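Local structure of vanadium-dependent haloperoxidase (Zobellia galactanivorans, 4CIT) at residues 312-325 / 370-383. The protein probably acts as a vanadate-dependent iodoperoxidase, using peroxide to oxidise iodide at a vanadate cofactor held in a PAP2-type helical fold. Numbering follows the deposited sequence. Where two conformers were deposited one is given.
Sequences FAYTKASVAMADAF and VVSGAASVVLTEVF
Val371 has CG1 anti to its own N (chi1 -179°), which turns CG2 onto the ring of Phe325 and gives CG1 to Met321. Val371 CG2 makes a CH-pi contact, 3.5 Å from the Phe325 ring centroid and 13° off the normal, while Val371 CG1 lies 3.7 Å from Met321 CG, the two side chains crossing at about a right angle. With its chain bent at chi3, Lys316 NZ forms a 2.8 Å salt bridge with Glu381 OE1, meeting it from above the carboxylate plane. The Lys316 methylenes run over Val378 CG1, and Val378 CG2 abuts Ala320 CB at 3.6 Å. Alanines fill much of the remaining interface: Ala324 CB meets Ala374 CB at 3.9 Å, and Ala313 CB fits against Val382 CG1 and Phe383 CZ. Their small size is consistent with the close approach of the axes of segments 312-325 and 370-383, 8.7 Å apart and nearly antiparallel at 156°. Both belong to the PAP2-type helical core. Helix 288-302 adds Trp292 against Met321 and Ala375. The chemistry is thus apolar along the buried length, with its one cross-helix ion pair where Glu381 is exposed, so packing mainly joins two helices whose Phe325 side chain is about 7 Å from a bound vanadate.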
# COMPACT_ATOMS: atom_id res chain seq x y z
N PHE A 312 -6.90 -7.81 11.76
CA PHE A 312 -6.02 -7.00 12.53
C PHE A 312 -4.74 -6.69 11.77
O PHE A 312 -4.36 -5.52 11.66
CB PHE A 312 -5.75 -7.74 13.81
CG PHE A 312 -4.61 -7.25 14.62
CD1 PHE A 312 -4.72 -6.17 15.42
CD2 PHE A 312 -3.44 -7.99 14.67
CE1 PHE A 312 -3.65 -5.75 16.21
CE2 PHE A 312 -2.41 -7.62 15.50
CZ PHE A 312 -2.47 -6.48 16.23
N ALA A 313 -4.10 -7.68 11.27
CA ALA A 313 -2.87 -7.46 10.61
C ALA A 313 -3.02 -6.61 9.31
O ALA A 313 -2.24 -5.63 9.03
CB ALA A 313 -2.21 -8.76 10.30
N TYR A 314 -4.03 -6.97 8.50
CA TYR A 314 -4.25 -6.24 7.27
C TYR A 314 -4.64 -4.78 7.53
O TYR A 314 -4.28 -3.87 6.78
CB TYR A 314 -5.33 -6.87 6.38
CG TYR A 314 -5.10 -8.24 5.91
CD1 TYR A 314 -3.91 -8.88 6.09
CD2 TYR A 314 -6.07 -8.90 5.20
CE1 TYR A 314 -3.71 -10.17 5.58
CE2 TYR A 314 -5.88 -10.17 4.66
CZ TYR A 314 -4.69 -10.82 4.91
OH TYR A 314 -4.50 -12.13 4.50
N THR A 315 -5.40 -4.53 8.59
CA THR A 315 -5.80 -3.21 8.92
C THR A 315 -4.71 -2.36 9.41
O THR A 315 -4.52 -1.22 8.91
CB THR A 315 -6.98 -3.27 9.92
OG1 THR A 315 -8.03 -4.06 9.31
CG2 THR A 315 -7.52 -1.87 10.12
N LYS A 316 -3.89 -2.89 10.32
CA LYS A 316 -2.78 -2.10 10.81
C LYS A 316 -1.79 -1.80 9.62
O LYS A 316 -1.31 -0.65 9.51
CB LYS A 316 -2.11 -2.80 11.99
CG LYS A 316 -1.25 -1.88 12.81
CD LYS A 316 -0.54 -2.55 13.99
CE LYS A 316 -1.42 -3.19 15.01
NZ LYS A 316 -0.69 -3.48 16.31
N ALA A 317 -1.55 -2.75 8.77
CA ALA A 317 -0.63 -2.59 7.60
C ALA A 317 -1.15 -1.60 6.57
O ALA A 317 -0.41 -0.67 6.11
CB ALA A 317 -0.27 -3.90 6.95
N SER A 318 -2.45 -1.72 6.25
CA SER A 318 -3.02 -0.88 5.22
C SER A 318 -3.14 0.57 5.71
O SER A 318 -2.93 1.49 4.92
CB SER A 318 -4.28 -1.45 4.61
OG SER A 318 -5.30 -1.52 5.58
N VAL A 319 -3.56 0.78 6.95
CA VAL A 319 -3.57 2.13 7.50
C VAL A 319 -2.18 2.79 7.52
O VAL A 319 -1.99 3.91 7.05
CB VAL A 319 -4.23 2.14 8.87
CG1 VAL A 319 -4.02 3.45 9.54
CG2 VAL A 319 -5.72 1.81 8.71
N ALA A 320 -1.18 2.05 7.96
CA ALA A 320 0.17 2.55 7.91
C ALA A 320 0.60 2.89 6.48
O ALA A 320 1.25 3.96 6.30
CB ALA A 320 1.13 1.60 8.58
N MET A 321 0.37 2.01 5.50
CA MET A 321 0.79 2.29 4.16
C MET A 321 0.11 3.53 3.56
O MET A 321 0.72 4.24 2.74
CB MET A 321 0.61 1.09 3.27
CG MET A 321 1.61 -0.00 3.56
SD MET A 321 1.53 -1.38 2.34
CE MET A 321 0.24 -2.33 2.91
N ALA A 322 -1.17 3.73 3.88
CA ALA A 322 -1.92 4.86 3.31
C ALA A 322 -1.26 6.11 3.89
O ALA A 322 -0.96 7.08 3.11
CB ALA A 322 -3.37 4.80 3.68
N ASP A 323 -0.91 6.12 5.19
CA ASP A 323 -0.22 7.30 5.77
C ASP A 323 1.22 7.47 5.21
O ASP A 323 1.69 8.59 4.96
CB ASP A 323 -0.29 7.32 7.31
CG ASP A 323 -1.70 7.84 7.83
OD1 ASP A 323 -2.69 8.03 6.97
OD2 ASP A 323 -1.75 8.06 9.08
N ALA A 324 1.86 6.36 4.91
CA ALA A 324 3.20 6.39 4.30
C ALA A 324 3.18 7.06 2.90
O ALA A 324 4.06 7.91 2.54
CB ALA A 324 3.77 5.01 4.24
N PHE A 325 2.16 6.77 2.08
CA PHE A 325 2.01 7.43 0.79
C PHE A 325 1.81 8.93 0.96
O PHE A 325 2.28 9.69 0.14
CB PHE A 325 0.96 6.74 -0.07
CG PHE A 325 1.47 5.60 -0.86
CD1 PHE A 325 2.24 5.86 -1.98
CD2 PHE A 325 1.15 4.30 -0.53
CE1 PHE A 325 2.71 4.80 -2.73
CE2 PHE A 325 1.54 3.24 -1.34
CZ PHE A 325 2.35 3.51 -2.42
N VAL A 370 9.76 4.28 1.31
CA VAL A 370 8.94 4.73 2.40
C VAL A 370 7.87 3.65 2.74
O VAL A 370 7.64 3.35 3.92
CB VAL A 370 8.33 6.13 2.16
CG1 VAL A 370 7.42 6.50 3.33
CG2 VAL A 370 9.35 7.28 1.98
N VAL A 371 7.15 3.15 1.73
CA VAL A 371 6.02 2.24 1.93
C VAL A 371 6.52 0.94 2.45
O VAL A 371 5.99 0.41 3.40
CB VAL A 371 5.14 2.08 0.68
CG1 VAL A 371 3.95 1.17 0.90
CG2 VAL A 371 4.67 3.48 0.24
N SER A 372 7.67 0.45 1.96
CA SER A 372 8.26 -0.79 2.47
C SER A 372 8.76 -0.65 3.86
O SER A 372 8.64 -1.58 4.67
CB SER A 372 9.46 -1.21 1.59
OG SER A 372 8.91 -1.47 0.33
N GLY A 373 9.34 0.50 4.18
CA GLY A 373 9.78 0.80 5.53
C GLY A 373 8.64 0.72 6.53
O GLY A 373 8.74 0.10 7.60
N ALA A 374 7.57 1.35 6.20
CA ALA A 374 6.39 1.36 7.06
C ALA A 374 5.77 -0.02 7.16
O ALA A 374 5.40 -0.46 8.31
CB ALA A 374 5.38 2.36 6.56
N ALA A 375 5.53 -0.64 6.03
CA ALA A 375 4.89 -1.94 6.04
C ALA A 375 5.74 -2.96 6.84
O ALA A 375 5.20 -3.83 7.54
CB ALA A 375 4.64 -2.40 4.63
N SER A 376 7.04 -2.99 6.60
CA SER A 376 7.97 -3.82 7.32
C SER A 376 7.91 -3.72 8.87
O SER A 376 7.95 -4.72 9.65
CB SER A 376 9.37 -3.41 6.94
OG SER A 376 10.28 -4.39 7.39
N VAL A 377 7.86 -2.50 9.32
CA VAL A 377 7.72 -2.21 10.76
C VAL A 377 6.44 -2.79 11.32
O VAL A 377 6.43 -3.46 12.35
CB VAL A 377 7.84 -0.71 11.06
CG1 VAL A 377 7.35 -0.40 12.44
CG2 VAL A 377 9.30 -0.29 10.90
N VAL A 378 5.33 -2.55 10.64
CA VAL A 378 4.04 -3.10 11.08
C VAL A 378 4.04 -4.61 11.09
O VAL A 378 3.67 -5.20 12.11
CB VAL A 378 2.84 -2.57 10.22
CG1 VAL A 378 1.55 -3.26 10.65
CG2 VAL A 378 2.75 -1.09 10.40
N LEU A 379 4.52 -5.25 10.02
CA LEU A 379 4.47 -6.70 9.96
C LEU A 379 5.45 -7.33 10.96
O LEU A 379 5.18 -8.41 11.50
CB LEU A 379 4.75 -7.21 8.51
CG LEU A 379 3.61 -6.79 7.55
CD1 LEU A 379 3.99 -7.23 6.14
CD2 LEU A 379 2.24 -7.30 7.86
N THR A 380 6.58 -6.65 11.14
CA THR A 380 7.51 -7.11 12.18
C THR A 380 6.86 -7.06 13.57
O THR A 380 7.01 -7.96 14.38
CB THR A 380 8.78 -6.35 12.13
OG1 THR A 380 9.33 -6.49 10.80
CG2 THR A 380 9.79 -6.84 13.23
N GLU A 381 6.11 -6.03 13.84
CA GLU A 381 5.44 -5.88 15.11
C GLU A 381 4.33 -6.93 15.25
O GLU A 381 4.21 -7.51 16.33
CB GLU A 381 4.80 -4.52 15.29
CG GLU A 381 4.20 -4.26 16.69
CD GLU A 381 2.77 -4.79 16.94
OE1 GLU A 381 1.87 -4.63 16.07
OE2 GLU A 381 2.54 -5.41 18.05
N VAL A 382 3.61 -7.22 14.20
CA VAL A 382 2.50 -8.22 14.29
C VAL A 382 2.96 -9.65 14.31
O VAL A 382 2.48 -10.45 15.19
CB VAL A 382 1.46 -7.99 13.15
CG1 VAL A 382 0.43 -9.12 13.02
CG2 VAL A 382 0.84 -6.67 13.30
N PHE A 383 3.88 -10.03 13.42
CA PHE A 383 4.26 -11.40 13.16
C PHE A 383 5.68 -11.77 13.63
O PHE A 383 6.02 -12.94 13.70
CB PHE A 383 4.16 -11.73 11.69
CG PHE A 383 2.78 -11.69 11.15
CD1 PHE A 383 1.86 -12.66 11.55
CD2 PHE A 383 2.41 -10.73 10.24
CE1 PHE A 383 0.57 -12.70 10.98
CE2 PHE A 383 1.08 -10.71 9.75
CZ PHE A 383 0.21 -11.73 10.10